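Local coordinates for alpha,alpha-trehalose-phosphate synthase (UDP-forming) (Burkholderia multivorans, PDB 5UOF), which belongs to glycosyltransferase family 20 and has the two-domain GT-B architecture of that family, at residues Gly400-Asn412 against Arg437-Asp449. Sequence-based numbering, arbitrary orientation.
Sequences GAAAELTGALLVN and RHEENLARLRAND. With EDO (1,2-ethanediol), chain G.
Asn-441 OD1 reaches into the type I turn from Leu-405 to Ala-408 and accepts from Gly-407 N at 2.7 Å, the donor tilted 32° from the carbonyl plane. Beside it the extended Glu-440 accepts a hydrogen bond from Thr-406 OG1 on the anti side of OE2, modelled rather short at 2.5 Å. Gly-407 comes close enough for its CA to lie 4.2 Å from Arg-437 CA. The arginine runs out along this glycine, and Arg-437 NH1 donates to Gly-407 O at 2.9 Å from above the carbonyl plane; Leu-409 CD2 sits over one guanidinium face.

One turn further along the helix from Asn-441, Arg-444 folds back at chi2 and chi3 (-61° and -59°), which lays one guanidinium face over Glu-404 O, while three waters in the guanidinium plane relay its NH groups to Ala-403 O and Thr-406 OG1. In the conformer of Glu-404 modelled here, one of two deposited, each carboxylate oxygen has a partner: OE2 accepts on its syn side from Asn-448 ND2 at 2.7 Å, and also from a water that accepts from Arg-444 NH2, while OE1 forms a salt bridge with Lys-379. The planes of this carboxylate and the Asn-448 amide are well twisted against each other. Apart from these polar bonds, Leu-405 CD2 meets Leu-445 CD2 at 3.8 Å.

The contact thus fixes helix 431-447 to the loop leading into 409-411, an outermost strand of the parallel sheet in this Rossmann-like domain. Leu-405 continues onto Leu-393 of strand 392-396, and Asn-441 and Leu-445 pack on Val-382 of helix 376-384.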
loop_
_atom_site.group_PDB
_atom_site.type_symbol
_atom_site.label_atom_id
_atom_site.label_comp_id
_atom_site.label_asym_id
_atom_site.label_seq_id
_atom_site.Cartn_x
_atom_site.Cartn_y
_atom_site.Cartn_z
ATOM N N GLY A 400 -4.752 3.895 14.335
ATOM C CA GLY A 400 -5.546 5.111 14.353
ATOM C C GLY A 400 -5.438 5.873 15.660
ATOM O O GLY A 400 -5.519 7.107 15.676
ATOM N N ALA A 401 -5.257 5.154 16.769
ATOM C CA ALA A 401 -5.200 5.795 18.083
ATOM C C ALA A 401 -3.967 6.680 18.244
ATOM O O ALA A 401 -3.949 7.535 19.140
ATOM C CB ALA A 401 -5.221 4.735 19.189
ATOM N N ALA A 402 -2.946 6.495 17.403
ATOM C CA ALA A 402 -1.747 7.328 17.473
ATOM C C ALA A 402 -2.039 8.801 17.216
ATOM O O ALA A 402 -1.280 9.661 17.674
ATOM C CB ALA A 402 -0.698 6.831 16.469
ATOM N N ALA A 403 -3.122 9.117 16.507
ATOM C CA ALA A 403 -3.471 10.512 16.282
ATOM C C ALA A 403 -3.923 11.197 17.564
ATOM O O ALA A 403 -3.887 12.427 17.647
ATOM C CB ALA A 403 -4.578 10.602 15.226
ATOM N N GLU A 404 -4.334 10.426 18.559
ATOM C CA GLU A 404 -4.842 10.951 19.824
ATOM C C GLU A 404 -3.879 10.761 20.980
ATOM O O GLU A 404 -3.699 11.680 21.791
ATOM C CB GLU A 404 -6.172 10.272 20.181
ATOM C CG GLU A 404 -7.309 10.572 19.223
ATOM C CD GLU A 404 -8.555 9.752 19.522
ATOM O OE1 GLU A 404 -8.695 8.635 18.967
ATOM O OE2 GLU A 404 -9.388 10.230 20.327
ATOM N N LEU A 405 -3.262 9.586 21.079
ATOM C CA LEU A 405 -2.433 9.235 22.233
ATOM C C LEU A 405 -1.017 9.771 22.033
ATOM O O LEU A 405 -0.044 9.035 21.858
ATOM C CB LEU A 405 -2.457 7.729 22.456
ATOM C CG LEU A 405 -3.872 7.169 22.711
ATOM C CD1 LEU A 405 -3.836 5.660 22.918
ATOM C CD2 LEU A 405 -4.557 7.863 23.900
ATOM N N THR A 406 -0.922 11.101 22.080
ATOM C CA THR A 406 0.342 11.771 21.810
ATOM C C THR A 406 1.371 11.552 22.909
ATOM O O THR A 406 2.554 11.847 22.691
ATOM C CB THR A 406 0.101 13.269 21.610
ATOM O OG1 THR A 406 -0.585 13.800 22.749
ATOM C CG2 THR A 406 -0.747 13.503 20.350
ATOM N N GLY A 407 0.958 11.037 24.069
ATOM C CA GLY A 407 1.898 10.697 25.126
ATOM C C GLY A 407 2.507 9.317 25.000
ATOM O O GLY A 407 3.389 8.961 25.782
ATOM N N ALA A 408 2.039 8.509 24.050
ATOM C CA ALA A 408 2.693 7.235 23.792
ATOM C C ALA A 408 4.084 7.462 23.224
ATOM O O ALA A 408 4.374 8.506 22.639
ATOM C CB ALA A 408 1.881 6.392 22.802
ATOM N N LEU A 409 4.954 6.477 23.436
ATOM C CA LEU A 409 6.179 6.362 22.648
ATOM C C LEU A 409 5.750 5.785 21.313
ATOM O O LEU A 409 5.440 4.596 21.215
ATOM C CB LEU A 409 7.206 5.476 23.349
ATOM C CG LEU A 409 7.879 6.026 24.613
ATOM C CD1 LEU A 409 8.900 5.019 25.154
ATOM C CD2 LEU A 409 8.581 7.375 24.334
ATOM N N LEU A 410 5.706 6.633 20.283
ATOM C CA LEU A 410 5.262 6.209 18.957
ATOM C C LEU A 410 6.418 5.587 18.192
ATOM O O LEU A 410 7.520 6.144 18.163
ATOM C CB LEU A 410 4.711 7.396 18.173
ATOM C CG LEU A 410 3.495 8.029 18.844
ATOM C CD1 LEU A 410 3.235 9.420 18.282
ATOM C CD2 LEU A 410 2.269 7.120 18.668
ATOM N N VAL A 411 6.161 4.449 17.542
ATOM C CA VAL A 411 7.216 3.751 16.816
ATOM C C VAL A 411 6.709 3.279 15.458
ATOM O O VAL A 411 5.507 3.120 15.218
ATOM C CB VAL A 411 7.773 2.548 17.603
ATOM C CG1 VAL A 411 8.390 3.020 18.909
ATOM C CG2 VAL A 411 6.672 1.530 17.867
ATOM N N ASN A 412 7.660 3.045 14.574
ATOM C CA ASN A 412 7.386 2.411 13.299
ATOM C C ASN A 412 7.696 0.930 13.455
ATOM O O ASN A 412 8.869 0.569 13.626
ATOM C CB ASN A 412 8.252 3.041 12.204
ATOM C CG ASN A 412 7.922 2.514 10.811
ATOM O OD1 ASN A 412 7.548 1.359 10.653
ATOM N ND2 ASN A 412 8.088 3.360 9.793
ATOM N N ARG A 437 3.243 11.853 30.437
ATOM C CA ARG A 437 2.696 11.184 29.257
ATOM C C ARG A 437 1.339 10.558 29.550
ATOM O O ARG A 437 0.417 10.625 28.720
ATOM C CB ARG A 437 3.672 10.118 28.764
ATOM C CG ARG A 437 4.973 10.688 28.228
ATOM C CD ARG A 437 5.950 9.588 27.893
ATOM N NE ARG A 437 7.085 10.154 27.166
ATOM C CZ ARG A 437 7.090 10.381 25.854
ATOM N NH1 ARG A 437 6.034 10.063 25.105
ATOM N NH2 ARG A 437 8.155 10.927 25.288
ATOM N N HIS A 438 1.208 9.919 30.711
ATOM C CA HIS A 438 -0.059 9.297 31.064
ATOM C C HIS A 438 -1.176 10.330 31.143
ATOM O O HIS A 438 -2.270 10.118 30.603
ATOM C CB HIS A 438 0.062 8.555 32.395
ATOM C CG HIS A 438 -1.241 7.997 32.864
ATOM N ND1 HIS A 438 -1.846 6.924 32.246
ATOM C CD2 HIS A 438 -2.087 8.396 33.844
ATOM C CE1 HIS A 438 -2.995 6.665 32.846
ATOM N NE2 HIS A 438 -3.172 7.551 33.810
ATOM N N GLU A 439 -0.924 11.463 31.818
ATOM C CA GLU A 439 -1.991 12.442 31.972
ATOM C C GLU A 439 -2.313 13.104 30.644
ATOM O O GLU A 439 -3.466 13.468 30.402
ATOM C CB GLU A 439 -1.619 13.492 33.022
ATOM C CG GLU A 439 -1.453 12.912 34.424
ATOM C CD GLU A 439 -2.770 12.409 35.016
ATOM O OE1 GLU A 439 -3.833 12.957 34.647
ATOM O OE2 GLU A 439 -2.736 11.471 35.850
ATOM N N GLU A 440 -1.308 13.274 29.784
ATOM C CA GLU A 440 -1.559 13.756 28.429
ATOM C C GLU A 440 -2.516 12.828 27.683
ATOM O O GLU A 440 -3.510 13.277 27.098
ATOM C CB GLU A 440 -0.224 13.889 27.700
ATOM C CG GLU A 440 -0.303 14.302 26.249
ATOM C CD GLU A 440 1.081 14.465 25.646
ATOM O OE1 GLU A 440 2.066 14.513 26.410
ATOM O OE2 GLU A 440 1.198 14.536 24.416
ATOM N N ASN A 441 -2.248 11.520 27.724
ATOM C CA ASN A 441 -3.116 10.556 27.052
ATOM C C ASN A 441 -4.482 10.469 27.719
ATOM O O ASN A 441 -5.512 10.411 27.038
ATOM C CB ASN A 441 -2.454 9.178 27.033
ATOM C CG ASN A 441 -1.356 9.076 25.986
ATOM O OD1 ASN A 441 -1.295 9.885 25.071
ATOM N ND2 ASN A 441 -0.487 8.079 26.119
ATOM N N LEU A 442 -4.511 10.447 29.050
ATOM C CA LEU A 442 -5.779 10.295 29.760
ATOM C C LEU A 442 -6.707 11.478 29.500
ATOM O O LEU A 442 -7.931 11.307 29.391
ATOM C CB LEU A 442 -5.506 10.132 31.253
ATOM C CG LEU A 442 -6.711 10.019 32.176
ATOM C CD1 LEU A 442 -7.613 8.864 31.744
ATOM C CD2 LEU A 442 -6.236 9.818 33.605
ATOM N N ALA A 443 -6.147 12.687 29.395
ATOM C CA ALA A 443 -6.969 13.850 29.086
ATOM C C ALA A 443 -7.611 13.708 27.712
ATOM O O ALA A 443 -8.784 14.052 27.531
ATOM C CB ALA A 443 -6.134 15.125 29.171
ATOM N N ARG A 444 -6.864 13.180 26.739
ATOM C CA ARG A 444 -7.440 12.937 25.418
ATOM C C ARG A 444 -8.535 11.876 25.479
ATOM O O ARG A 444 -9.584 12.014 24.831
ATOM C CB ARG A 444 -6.341 12.523 24.431
ATOM C CG ARG A 444 -5.282 13.602 24.147
ATOM C CD ARG A 444 -5.880 14.866 23.514
ATOM N NE ARG A 444 -6.558 14.608 22.243
ATOM C CZ ARG A 444 -5.984 14.685 21.043
ATOM N NH1 ARG A 444 -4.699 15.006 20.930
ATOM N NH2 ARG A 444 -6.702 14.435 19.951
ATOM N N LEU A 445 -8.316 10.804 26.246
ATOM C CA LEU A 445 -9.354 9.776 26.356
ATOM C C LEU A 445 -10.619 10.345 26.971
ATOM O O LEU A 445 -11.731 9.985 26.573
ATOM C CB LEU A 445 -8.870 8.594 27.192
ATOM C CG LEU A 445 -7.688 7.802 26.631
ATOM C CD1 LEU A 445 -7.280 6.708 27.601
ATOM C CD2 LEU A 445 -8.070 7.196 25.279
ATOM N N ARG A 446 -10.468 11.230 27.962
ATOM C CA ARG A 446 -11.644 11.770 28.634
ATOM C C ARG A 446 -12.392 12.768 27.764
ATOM O O ARG A 446 -13.603 12.950 27.944
ATOM C CB ARG A 446 -11.237 12.419 29.949
ATOM C CG ARG A 446 -10.889 11.415 31.037
ATOM C CD ARG A 446 -10.440 12.139 32.302
ATOM N NE ARG A 446 -10.339 11.230 33.434
ATOM C CZ ARG A 446 -9.507 11.399 34.459
ATOM N NH1 ARG A 446 -8.682 12.442 34.492
ATOM N NH2 ARG A 446 -9.491 10.515 35.448
ATOM N N ALA A 447 -11.698 13.433 26.845
ATOM C CA ALA A 447 -12.325 14.418 25.974
ATOM C C ALA A 447 -12.942 13.794 24.735
ATOM O O ALA A 447 -13.692 14.471 24.028
ATOM C CB ALA A 447 -11.318 15.487 25.551
ATOM N N ASN A 448 -12.638 12.531 24.458
ATOM C CA ASN A 448 -13.253 11.797 23.357
ATOM C C ASN A 448 -13.638 10.410 23.867
ATOM O O ASN A 448 -13.174 9.382 23.371
ATOM C CB ASN A 448 -12.312 11.699 22.155
ATOM C CG ASN A 448 -12.927 10.928 21.019
ATOM O OD1 ASN A 448 -14.138 11.000 20.814
ATOM N ND2 ASN A 448 -12.114 10.144 20.301
ATOM N N ASP A 449 -14.487 10.371 24.892
ATOM C CA ASP A 449 -14.918 9.072 25.382
ATOM C C ASP A 449 -15.977 8.496 24.439
ATOM O O ASP A 449 -16.400 9.136 23.474
ATOM C CB ASP A 449 -15.375 9.157 26.852
ATOM C CG ASP A 449 -16.749 9.810 27.057
ATOM O OD1 ASP A 449 -17.554 9.949 26.126
ATOM O OD2 ASP A 449 -17.038 10.180 28.215
HETATM C C1 EDO G . -17.827 13.653 26.662
HETATM O O1 EDO G . -17.979 12.734 27.755
HETATM C C2 EDO G . -16.347 13.938 26.417
HETATM O O2 EDO G . -15.628 12.713 26.192
HETATM O O HOH W 1 -6.401 13.948 17.092
HETATM O O HOH W 2 -3.390 15.556 18.528
HETATM O O HOH W 3 -10.751 8.267 22.724
HETATM O O HOH W 4 -9.573 12.900 20.012
HETATM O O HOH W 5 -2.614 15.608 22.809
HETATM O O HOH W 6 5.498 11.341 22.583
#